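Local coordinates for SnoK (Streptomyces nogalater, PDB 5EPA), which carries out carbocyclisation in nogalamycin biosynthesis, probably as a non-heme iron enzyme that depends on 2-oxoglutarate, at residues Glu67-Gly72 / Val76-Val81. Numbering follows the deposited sequence.
With AKG (2-oxoglutaric acid), chain H.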
loop_
_atom_site.group_PDB
_atom_site.type_symbol
_atom_site.label_atom_id
_atom_site.label_comp_id
_atom_site.label_asym_id
_atom_site.label_seq_id
_atom_site.Cartn_x
_atom_site.Cartn_y
_atom_site.Cartn_z
ATOM N N GLU A 67 14.139 2.949 -7.652
ATOM C CA GLU A 67 13.548 3.966 -8.485
ATOM C C GLU A 67 13.014 5.133 -7.634
ATOM O O GLU A 67 12.677 4.965 -6.469
ATOM C CB GLU A 67 12.409 3.389 -9.297
ATOM C CG GLU A 67 12.776 2.117 -10.046
ATOM C CD GLU A 67 11.928 1.948 -11.284
ATOM O OE1 GLU A 67 11.165 0.938 -11.297
ATOM O OE2 GLU A 67 11.944 2.876 -12.161
ATOM N N ILE A 68 12.862 6.283 -8.288
ATOM C CA ILE A 68 12.308 7.479 -7.639
ATOM C C ILE A 68 10.838 7.628 -7.905
ATOM O O ILE A 68 10.399 7.681 -9.045
ATOM C CB ILE A 68 13.014 8.737 -8.123
ATOM C CG1 ILE A 68 14.465 8.738 -7.617
ATOM C CG2 ILE A 68 12.306 9.978 -7.597
ATOM C CD1 ILE A 68 15.345 9.753 -8.288
ATOM N N TRP A 69 10.066 7.704 -6.850
ATOM C CA TRP A 69 8.708 8.179 -6.947
ATOM C C TRP A 69 8.804 9.665 -6.664
ATOM O O TRP A 69 9.090 10.079 -5.548
ATOM C CB TRP A 69 7.840 7.437 -5.930
ATOM C CG TRP A 69 6.399 7.826 -5.779
ATOM C CD1 TRP A 69 5.763 8.926 -6.291
ATOM C CD2 TRP A 69 5.432 7.140 -4.959
ATOM N NE1 TRP A 69 4.429 8.946 -5.859
ATOM C CE2 TRP A 69 4.218 7.870 -5.026
ATOM C CE3 TRP A 69 5.491 5.991 -4.155
ATOM C CZ2 TRP A 69 3.064 7.470 -4.347
ATOM C CZ3 TRP A 69 4.350 5.593 -3.459
ATOM C CH2 TRP A 69 3.149 6.338 -3.557
ATOM N N GLY A 70 8.555 10.459 -7.709
ATOM C CA GLY A 70 8.665 11.917 -7.644
ATOM C C GLY A 70 9.227 12.460 -8.943
ATOM O O GLY A 70 9.360 11.742 -9.917
ATOM N N ALA A 71 9.588 13.731 -8.955
ATOM C CA ALA A 71 10.037 14.405 -10.184
ATOM C C ALA A 71 11.579 14.550 -10.249
ATOM O O ALA A 71 12.111 15.643 -10.301
ATOM C CB ALA A 71 9.379 15.791 -10.262
ATOM N N GLY A 72 12.296 13.453 -10.213
ATOM C CA GLY A 72 13.762 13.510 -10.342
ATOM C C GLY A 72 14.535 13.512 -9.019
ATOM O O GLY A 72 13.941 13.497 -7.930
ATOM N N VAL A 76 12.420 13.806 -4.468
ATOM C CA VAL A 76 12.093 12.443 -4.147
ATOM C C VAL A 76 11.020 12.412 -3.077
ATOM O O VAL A 76 11.231 12.884 -1.979
ATOM C CB VAL A 76 13.330 11.665 -3.664
ATOM C CG1 VAL A 76 12.972 10.204 -3.351
ATOM C CG2 VAL A 76 14.448 11.705 -4.702
ATOM N N GLN A 77 9.883 11.794 -3.370
ATOM C CA GLN A 77 8.899 11.429 -2.351
ATOM C C GLN A 77 9.236 10.097 -1.696
ATOM O O GLN A 77 9.210 9.984 -0.481
ATOM C CB GLN A 77 7.492 11.366 -2.955
ATOM C CG GLN A 77 7.050 12.688 -3.520
ATOM C CD GLN A 77 5.710 12.653 -4.226
ATOM O OE1 GLN A 77 4.776 11.956 -3.834
ATOM N NE2 GLN A 77 5.635 13.384 -5.319
ATOM N N VAL A 78 9.495 9.075 -2.512
ATOM C CA VAL A 78 9.780 7.734 -2.026
ATOM C C VAL A 78 10.770 7.043 -2.951
ATOM O O VAL A 78 10.724 7.233 -4.173
ATOM C CB VAL A 78 8.507 6.893 -1.975
ATOM C CG1 VAL A 78 8.794 5.538 -1.384
ATOM C CG2 VAL A 78 7.439 7.539 -1.133
ATOM N N HIS A 79 11.716 6.297 -2.380
ATOM C CA HIS A 79 12.559 5.366 -3.187
ATOM C C HIS A 79 11.874 4.032 -3.163
ATOM O O HIS A 79 11.503 3.560 -2.074
ATOM C CB HIS A 79 13.959 5.208 -2.647
ATOM C CG HIS A 79 14.868 6.314 -3.032
ATOM N ND1 HIS A 79 15.725 6.911 -2.139
ATOM C CD2 HIS A 79 15.049 6.956 -4.208
ATOM C CE1 HIS A 79 16.397 7.879 -2.745
ATOM N NE2 HIS A 79 16.018 7.910 -4.010
ATOM N N TYR A 80 11.695 3.411 -4.330
ATOM C CA TYR A 80 10.968 2.162 -4.356
ATOM C C TYR A 80 11.557 1.097 -5.268
ATOM O O TYR A 80 12.347 1.387 -6.153
ATOM C CB TYR A 80 9.503 2.402 -4.731
ATOM C CG TYR A 80 9.279 2.775 -6.173
ATOM C CD1 TYR A 80 9.312 4.080 -6.581
ATOM C CD2 TYR A 80 8.950 1.805 -7.120
ATOM C CE1 TYR A 80 9.063 4.437 -7.913
ATOM C CE2 TYR A 80 8.701 2.154 -8.456
ATOM C CZ TYR A 80 8.769 3.476 -8.837
ATOM O OH TYR A 80 8.535 3.825 -10.128
ATOM N N VAL A 81 11.148 -0.144 -5.011
ATOM C CA VAL A 81 11.316 -1.252 -5.943
ATOM C C VAL A 81 9.954 -1.880 -6.140
ATOM O O VAL A 81 9.324 -2.281 -5.175
ATOM C CB VAL A 81 12.260 -2.314 -5.433
ATOM C CG1 VAL A 81 12.332 -3.500 -6.426
ATOM C CG2 VAL A 81 13.635 -1.730 -5.231
HETATM C C1 AKG H . 0.567 3.168 -0.358
HETATM O O1 AKG H . 0.982 2.199 0.327
HETATM O O2 AKG H . -0.441 3.167 -1.114
HETATM C C2 AKG H . 1.299 4.432 -0.336
HETATM O O5 AKG H . 0.803 5.307 -1.030
HETATM C C3 AKG H . 2.552 4.599 0.486
HETATM C C4 AKG H . 3.347 5.889 0.266
HETATM C C5 AKG H . 4.553 5.944 1.223
HETATM O O3 AKG H . 5.058 4.888 1.725
HETATM O O4 AKG H . 5.055 7.033 1.515
HETATM O O HOH W 1 7.403 6.550 -10.447
HETATM O O HOH W 2 3.174 11.643 -6.260
HETATM O O HOH W 3 8.222 14.831 -6.468
#
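Trp69 faces both Gln77 and Val78 in a classic beta bulge, which breaks the antiparallel hairpin of 67-70 and 76-81, whose Trp69 and Val78 line the 2-oxoglutarate pocket. The evidence is a shared acceptor: Trp69 O takes Gln77 N at 2.9 Å and Val78 N at 3.2 Å, the latter on a lone pair in the carbonyl plane. From the bulge toward Glu67 the ladder is regular; Trp69 N bonds to Val78 O, and the hydrogen-bonded pair Glu67 and Tyr80 exchanges both backbone bonds. Gly70, next to the bulge, takes backbone angles (phi 143°) at which a beta carbon would jam against the carbonyl O of Trp69; the position calls for glycine.

Glu67, Trp69, Val78 and Tyr80 share one face of the hairpin. Tyr80 CG sits between its own backbone N and carbonyl carbon (chi1 72°), which lays the ring against the neighbouring strand: Glu67 CB makes a CH-pi contact over one face, 3.9 Å from the ring centroid, while Trp69 N lies at the ring edge. Trp69 CG lies opposite the backbone N across the CA-CB bond (chi1 176°), and the indole runs alongside Val78, with CE3 3.8 Å from Val78 CB. Its far edge reaches the cosubstrate, CH2 lying 3.6 Å from AKG O5 near the indole plane, and Val78 CG2 approaches AKG O4. Water 2 bridges Trp69 NE1 to Gln77 OE1, which also accepts from Leu131 N. On the other face, Ile68 CG1 lies 3.9 Å from His79 CD2, at the edge of the imidazole. Ile68 CG2 also touches Val76 CG2, the two side chains crossing at about a right angle.

Strand 67-70 is one of the two edge strands of the seven-stranded antiparallel sheet; strand 76-81 joins it to strand 112-122. Thr130 of strand 130-133 touches Trp69, Gln77 and Val78, while Val81 packs on helix 47-64.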